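Local coordinates for conserved hypothetical protein (Shewanella loihica, PDB 2GPI) that is of unknown function, belongs to the DUF1488 family and may take part in transcriptional regulation of the shikimate pathway, at residues Phe8-Thr13 against Gln61-Ile66; Ala20-Ala25 against Val31-Ile36. All coordinates share one frame; numbering follows the deposited sequence. Where two conformers were deposited one is given.

Interaction 1: Phe8-Thr13 against Gln61-Ile66; sequences FTEQLT and QFRFDI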
loop_
_atom_site.group_PDB
_atom_site.type_symbol
_atom_site.label_atom_id
_atom_site.label_comp_id
_atom_site.label_asym_id
_atom_site.label_seq_id
_atom_site.Cartn_x
_atom_site.Cartn_y
_atom_site.Cartn_z
ATOM N N PHE A 8 -9.550 -3.444 2.667
ATOM C CA PHE A 8 -8.699 -2.282 2.785
ATOM C C PHE A 8 -9.444 -1.187 3.525
ATOM O O PHE A 8 -10.493 -0.690 3.073
ATOM C CB PHE A 8 -8.205 -1.860 1.413
ATOM C CG PHE A 8 -7.276 -2.869 0.849
ATOM C CD1 PHE A 8 -5.926 -2.798 1.129
ATOM C CD2 PHE A 8 -7.750 -3.954 0.179
ATOM C CE1 PHE A 8 -5.063 -3.802 0.722
ATOM C CE2 PHE A 8 -6.878 -4.922 -0.275
ATOM C CZ PHE A 8 -5.521 -4.829 0.013
ATOM N N THR A 9 -8.941 -0.872 4.707
ATOM C CA THR A 9 -9.680 -0.037 5.629
ATOM C C THR A 9 -9.358 1.460 5.574
ATOM O O THR A 9 -9.930 2.253 6.357
ATOM C CB THR A 9 -9.498 -0.594 7.053
ATOM O OG1 THR A 9 -8.099 -0.709 7.368
ATOM C CG2 THR A 9 -10.187 -1.954 7.223
ATOM N N GLU A 10 -8.479 1.855 4.643
ATOM C CA GLU A 10 -8.305 3.263 4.280
ATOM C C GLU A 10 -7.813 4.170 5.413
ATOM O O GLU A 10 -8.182 5.345 5.483
ATOM C CB GLU A 10 -9.589 3.826 3.648
ATOM C CG GLU A 10 -10.045 3.041 2.398
ATOM C CD GLU A 10 -8.926 2.796 1.384
ATOM O OE1 GLU A 10 -8.374 3.769 0.817
ATOM O OE2 GLU A 10 -8.608 1.593 1.122
ATOM N N GLN A 11 -6.988 3.599 6.293
ATOM C CA GLN A 11 -6.209 4.391 7.231
ATOM C C GLN A 11 -4.919 4.702 6.476
ATOM O O GLN A 11 -4.059 3.849 6.310
ATOM C CB GLN A 11 -6.024 3.613 8.550
ATOM C CG GLN A 11 -7.342 3.285 9.240
ATOM C CD GLN A 11 -7.179 2.497 10.527
ATOM O OE1 GLN A 11 -6.079 2.362 11.051
ATOM N NE2 GLN A 11 -8.292 1.983 11.050
ATOM N N LEU A 12 -4.878 5.899 5.892
ATOM C CA LEU A 12 -3.803 6.315 4.977
ATOM C C LEU A 12 -2.997 7.377 5.675
ATOM O O LEU A 12 -3.547 8.408 6.078
ATOM C CB LEU A 12 -4.367 6.828 3.653
ATOM C CG LEU A 12 -5.404 5.893 2.995
ATOM C CD1 LEU A 12 -6.125 6.596 1.827
ATOM C CD2 LEU A 12 -4.835 4.553 2.608
ATOM N N THR A 13 -1.711 7.091 5.863
ATOM C CA THR A 13 -0.763 8.016 6.550
ATOM C C THR A 13 0.605 7.988 5.842
ATOM O O THR A 13 0.928 7.082 5.094
ATOM C CB THR A 13 -0.643 7.634 8.035
ATOM O OG1 THR A 13 -0.121 6.297 8.159
ATOM C CG2 THR A 13 -2.000 7.725 8.713
ATOM N N GLN A 61 -5.202 8.526 -6.375
ATOM C CA GLN A 61 -5.282 8.414 -7.846
ATOM C C GLN A 61 -5.098 6.972 -8.323
ATOM O O GLN A 61 -5.738 6.547 -9.274
ATOM C CB GLN A 61 -4.275 9.338 -8.512
ATOM C CG GLN A 61 -4.304 9.313 -10.011
ATOM C CD GLN A 61 -3.439 10.423 -10.598
ATOM O OE1 GLN A 61 -3.064 11.386 -9.885
ATOM N NE2 GLN A 61 -3.125 10.305 -11.900
ATOM N N PHE A 62 -4.230 6.222 -7.651
ATOM C CA PHE A 62 -3.895 4.884 -8.034
ATOM C C PHE A 62 -4.361 3.856 -6.965
ATOM O O PHE A 62 -3.862 2.707 -6.936
ATOM C CB PHE A 62 -2.390 4.768 -8.272
ATOM C CG PHE A 62 -1.914 5.590 -9.441
ATOM C CD1 PHE A 62 -1.946 5.053 -10.700
ATOM C CD2 PHE A 62 -1.398 6.863 -9.267
ATOM C CE1 PHE A 62 -1.529 5.764 -11.802
ATOM C CE2 PHE A 62 -1.019 7.603 -10.383
ATOM C CZ PHE A 62 -1.073 7.028 -11.644
ATOM N N ARG A 63 -5.307 4.247 -6.123
ATOM C CA ARG A 63 -5.676 3.432 -4.961
ATOM C C ARG A 63 -5.986 1.986 -5.348
ATOM O O ARG A 63 -5.510 1.029 -4.716
ATOM C CB ARG A 63 -6.929 4.005 -4.241
ATOM C CG ARG A 63 -7.538 3.086 -3.221
ATOM C CD ARG A 63 -8.748 3.667 -2.609
ATOM N NE ARG A 63 -9.485 2.620 -1.886
ATOM C CZ ARG A 63 -10.698 2.784 -1.358
ATOM N NH1 ARG A 63 -11.291 3.952 -1.453
ATOM N NH2 ARG A 63 -11.276 1.778 -0.704
ATOM N N PHE A 64 -6.850 1.811 -6.338
ATOM C CA PHE A 64 -7.313 0.453 -6.656
ATOM C C PHE A 64 -6.226 -0.406 -7.320
ATOM O O PHE A 64 -6.157 -1.600 -7.078
ATOM C CB PHE A 64 -8.642 0.473 -7.424
ATOM C CG PHE A 64 -9.759 0.966 -6.552
ATOM C CD1 PHE A 64 -10.462 0.051 -5.773
ATOM C CD2 PHE A 64 -10.016 2.317 -6.412
ATOM C CE1 PHE A 64 -11.439 0.470 -4.878
ATOM C CE2 PHE A 64 -11.012 2.765 -5.499
ATOM C CZ PHE A 64 -11.710 1.833 -4.738
ATOM N N ASP A 65 -5.338 0.211 -8.081
ATOM C CA ASP A 65 -4.180 -0.527 -8.582
ATOM C C ASP A 65 -3.248 -0.947 -7.457
ATOM O O ASP A 65 -2.679 -2.042 -7.454
ATOM C CB ASP A 65 -3.414 0.374 -9.552
ATOM C CG ASP A 65 -4.153 0.612 -10.882
ATOM O OD1 ASP A 65 -5.140 -0.104 -11.197
ATOM O OD2 ASP A 65 -3.687 1.516 -11.604
ATOM N N ILE A 66 -3.016 -0.033 -6.527
ATOM C CA ILE A 66 -2.086 -0.298 -5.406
ATOM C C ILE A 66 -2.642 -1.377 -4.497
ATOM O O ILE A 66 -1.962 -2.315 -4.125
ATOM C CB ILE A 66 -1.752 0.984 -4.638
ATOM C CG1 ILE A 66 -0.968 1.990 -5.499
ATOM C CG2 ILE A 66 -0.948 0.699 -3.360
ATOM C CD1 ILE A 66 -0.935 3.403 -4.975
HETATM O O HOH W 1 -11.696 -0.706 0.680
#
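E10 and R63 form a surface salt bridge between the loop joining strands 6-8 and 13-15 and the first turn of helix 63-75. The charged groups lie face over face, their planes 22° apart, with E10 CD 3.1 Å above the guanidinium plane and offset toward its rim. E10 OE1 sits 3.1 Å from R63 NE but well out of that plane, and no N-H points at it, so attraction of charge rather than a hydrogen bond joins the pair. R63 spans the gap by running extended from CG to NE, with CG anti to the backbone N (chi1 168°), whereas the E10 chain bends at chi2 to bring its carboxylate over the guanidinium. Over the opposite face stands F64 CZ, 3.6 Å above the plane near its centre. At the edge a water bridges the segments, donating to F8 O at 2.7 Å and accepting a weak bond from R63 NH2 at 2.9 Å. R63 NE has its strongest polar partner, a salt bridge, in E67 OE1, one turn along the helix; the E67 carboxylate lies close to that of E10, and the arginine charge probably eases their repulsion. A leucine in place of R63 would probably leave these two carboxylates without their shared counter-charge and F8 O without its water-mediated link. Such a stacked carboxylate-guanidinium pair is a surface ion-pair cluster tying a strand-connecting loop to a helix.

Interaction 2: Ala20-Ala25 against Val31-Ile36; sequences AIHFTA and VIDCYI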
loop_
_atom_site.group_PDB
_atom_site.type_symbol
_atom_site.label_atom_id
_atom_site.label_comp_id
_atom_site.label_asym_id
_atom_site.label_seq_id
_atom_site.Cartn_x
_atom_site.Cartn_y
_atom_site.Cartn_z
ATOM N N ALA A 20 7.289 6.385 3.192
ATOM C CA ALA A 20 6.303 5.546 2.520
ATOM C C ALA A 20 4.905 5.989 2.889
ATOM O O ALA A 20 4.697 6.499 3.989
ATOM C CB ALA A 20 6.513 4.085 2.949
ATOM N N ILE A 21 3.936 5.769 2.001
ATOM C CA ILE A 21 2.546 5.769 2.387
ATOM C C ILE A 21 2.249 4.443 3.097
ATOM O O ILE A 21 2.550 3.348 2.585
ATOM C CB ILE A 21 1.578 5.946 1.203
ATOM C CG1 ILE A 21 1.615 7.406 0.648
ATOM C CG2 ILE A 21 0.105 5.569 1.610
ATOM C CD1 ILE A 21 0.921 8.399 1.538
ATOM N N HIS A 22 1.678 4.578 4.266
ATOM C CA HIS A 22 1.235 3.446 5.082
ATOM C C HIS A 22 -0.298 3.338 4.875
ATOM O O HIS A 22 -1.067 4.296 5.130
ATOM C CB HIS A 22 1.681 3.681 6.532
ATOM C CG HIS A 22 1.082 2.701 7.555
ATOM N ND1 HIS A 22 1.052 2.956 8.905
ATOM C CD2 HIS A 22 0.549 1.458 7.388
ATOM C CE1 HIS A 22 0.519 1.919 9.535
ATOM N NE2 HIS A 22 0.195 0.996 8.638
ATOM N N PHE A 23 -0.740 2.153 4.453
ATOM C CA PHE A 23 -2.159 1.887 4.270
ATOM C C PHE A 23 -2.482 0.546 4.942
ATOM O O PHE A 23 -1.615 -0.246 5.199
ATOM C CB PHE A 23 -2.648 1.971 2.823
ATOM C CG PHE A 23 -1.999 1.012 1.842
ATOM C CD1 PHE A 23 -0.694 1.180 1.409
ATOM C CD2 PHE A 23 -2.708 -0.058 1.348
ATOM C CE1 PHE A 23 -0.150 0.317 0.459
ATOM C CE2 PHE A 23 -2.148 -0.930 0.404
ATOM C CZ PHE A 23 -0.891 -0.749 -0.021
ATOM N N THR A 24 -3.737 0.333 5.243
ATOM C CA THR A 24 -4.130 -0.775 6.086
ATOM C C THR A 24 -5.070 -1.761 5.378
ATOM O O THR A 24 -5.947 -1.381 4.607
ATOM C CB THR A 24 -4.839 -0.253 7.348
ATOM O OG1 THR A 24 -5.880 0.659 6.951
ATOM C CG2 THR A 24 -3.858 0.463 8.261
ATOM N N ALA A 25 -4.821 -3.039 5.609
ATOM C CA ALA A 25 -5.728 -4.104 5.215
ATOM C C ALA A 25 -6.104 -4.824 6.486
ATOM O O ALA A 25 -5.472 -4.670 7.519
ATOM C CB ALA A 25 -5.062 -5.075 4.259
ATOM N N VAL A 31 -5.210 -6.803 11.507
ATOM C CA VAL A 31 -4.678 -5.738 10.681
ATOM C C VAL A 31 -3.355 -6.196 10.036
ATOM O O VAL A 31 -2.493 -6.857 10.660
ATOM C CB VAL A 31 -4.457 -4.453 11.485
ATOM C CG1 VAL A 31 -3.762 -3.370 10.626
ATOM C CG2 VAL A 31 -5.848 -3.992 12.066
ATOM N N ILE A 32 -3.252 -5.857 8.762
ATOM C CA ILE A 32 -2.056 -6.046 7.972
ATOM C C ILE A 32 -1.583 -4.671 7.483
ATOM O O ILE A 32 -2.283 -4.006 6.706
ATOM C CB ILE A 32 -2.277 -7.020 6.795
ATOM C CG1 ILE A 32 -2.677 -8.410 7.307
ATOM C CG2 ILE A 32 -1.007 -7.082 5.949
ATOM C CD1 ILE A 32 -3.327 -9.304 6.204
ATOM N N ASP A 33 -0.445 -4.240 8.011
ATOM C CA ASP A 33 0.143 -2.990 7.604
ATOM C C ASP A 33 0.810 -3.112 6.232
ATOM O O ASP A 33 1.707 -3.946 5.975
ATOM C CB ASP A 33 1.032 -2.405 8.690
ATOM C CG ASP A 33 0.213 -2.053 9.940
ATOM O OD1 ASP A 33 -0.731 -1.238 9.843
ATOM O OD2 ASP A 33 0.445 -2.686 10.985
ATOM N N CYS A 34 0.407 -2.229 5.327
ATOM C CA CYS A 34 0.940 -2.235 3.966
ATOM C C CYS A 34 1.624 -0.897 3.688
ATOM O O CYS A 34 1.245 0.138 4.252
ATOM C CB CYS A 34 -0.153 -2.385 2.930
ATOM S SG CYS A 34 -1.171 -3.873 3.156
ATOM N N TYR A 35 2.606 -0.936 2.824
ATOM C CA TYR A 35 3.447 0.231 2.553
ATOM C C TYR A 35 3.765 0.319 1.072
ATOM O O TYR A 35 4.000 -0.667 0.425
ATOM C CB TYR A 35 4.728 0.154 3.344
ATOM C CG TYR A 35 4.515 0.126 4.832
ATOM C CD1 TYR A 35 4.348 -1.061 5.524
ATOM C CD2 TYR A 35 4.442 1.315 5.559
ATOM C CE1 TYR A 35 4.086 -1.061 6.857
ATOM C CE2 TYR A 35 4.221 1.326 6.913
ATOM C CZ TYR A 35 4.032 0.117 7.587
ATOM O OH TYR A 35 3.808 0.104 8.930
ATOM N N ILE A 36 3.757 1.540 0.550
ATOM C CA ILE A 36 4.294 1.823 -0.784
ATOM C C ILE A 36 5.288 2.992 -0.639
ATOM O O ILE A 36 4.923 4.099 -0.194
ATOM C CB ILE A 36 3.188 2.054 -1.870
ATOM C CG1 ILE A 36 3.795 2.288 -3.247
ATOM C CG2 ILE A 36 2.218 3.192 -1.486
ATOM C CD1 ILE A 36 2.778 2.252 -4.408
#
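H22 and D33 meet on one face of a two-stranded antiparallel beta hairpin, strands 20-27 and 30-37, within the mixed sheet of this DUF1488 fold. Backbone bonds pair I21 with I36, F23 with C34 and A25 with I32. On the H22 face, the imidazole, its CG anti to the backbone N (chi1 170°), lies in an offset stack on the Y35 ring, centroids 4.6 Å apart and planes at 21°. Y35 OH ends 3.7 Å above the middle of the imidazole, and the two side chains run alongside each other in the same direction. T24 shares this face. The other face is apolar and turns toward helix 63-75, where I66 and A70 touch F23. There a chi1 of 60° puts F23 CG between the backbone N and the carbonyl carbon, which carries the ring across the hairpin over C34. C34 CB stands 3.5 Å from the F23 ring centroid in a CH-pi contact, while C34 SG makes an oblique sulfur-aromatic contact, 4.6 Å from the same centroid. A25 CB packs 4.2 Å from C34 SG, and I36 CG2 reaches I21 CB at 3.9 Å. H22 NE2 donates to D33 OD1 at 2.7 Å, the oxygen lying in the imidazole plane while the N-H meets the carboxylate from above its plane.

In the fold
Interaction 2 forms within the chain loop closed by interaction 1, and their centres lie about 9 Å apart. They touch directly: T9 OG1 is 2.6 Å from T24 OG1, probably a hydrogen bond, and T13 O is 2.7 Å from H22 N, tying the 8-13 segment to strand 20-27. F23, buried in the hairpin, links it to the 61-66 segment, with I66 CG2 packing 3.6 Å from F23 CZ. Helix 63-75 thus carries the charged R63 at the surface and I66 against the sheet, while the H22-D33 pair belongs to the opposite face of the hairpin from F23.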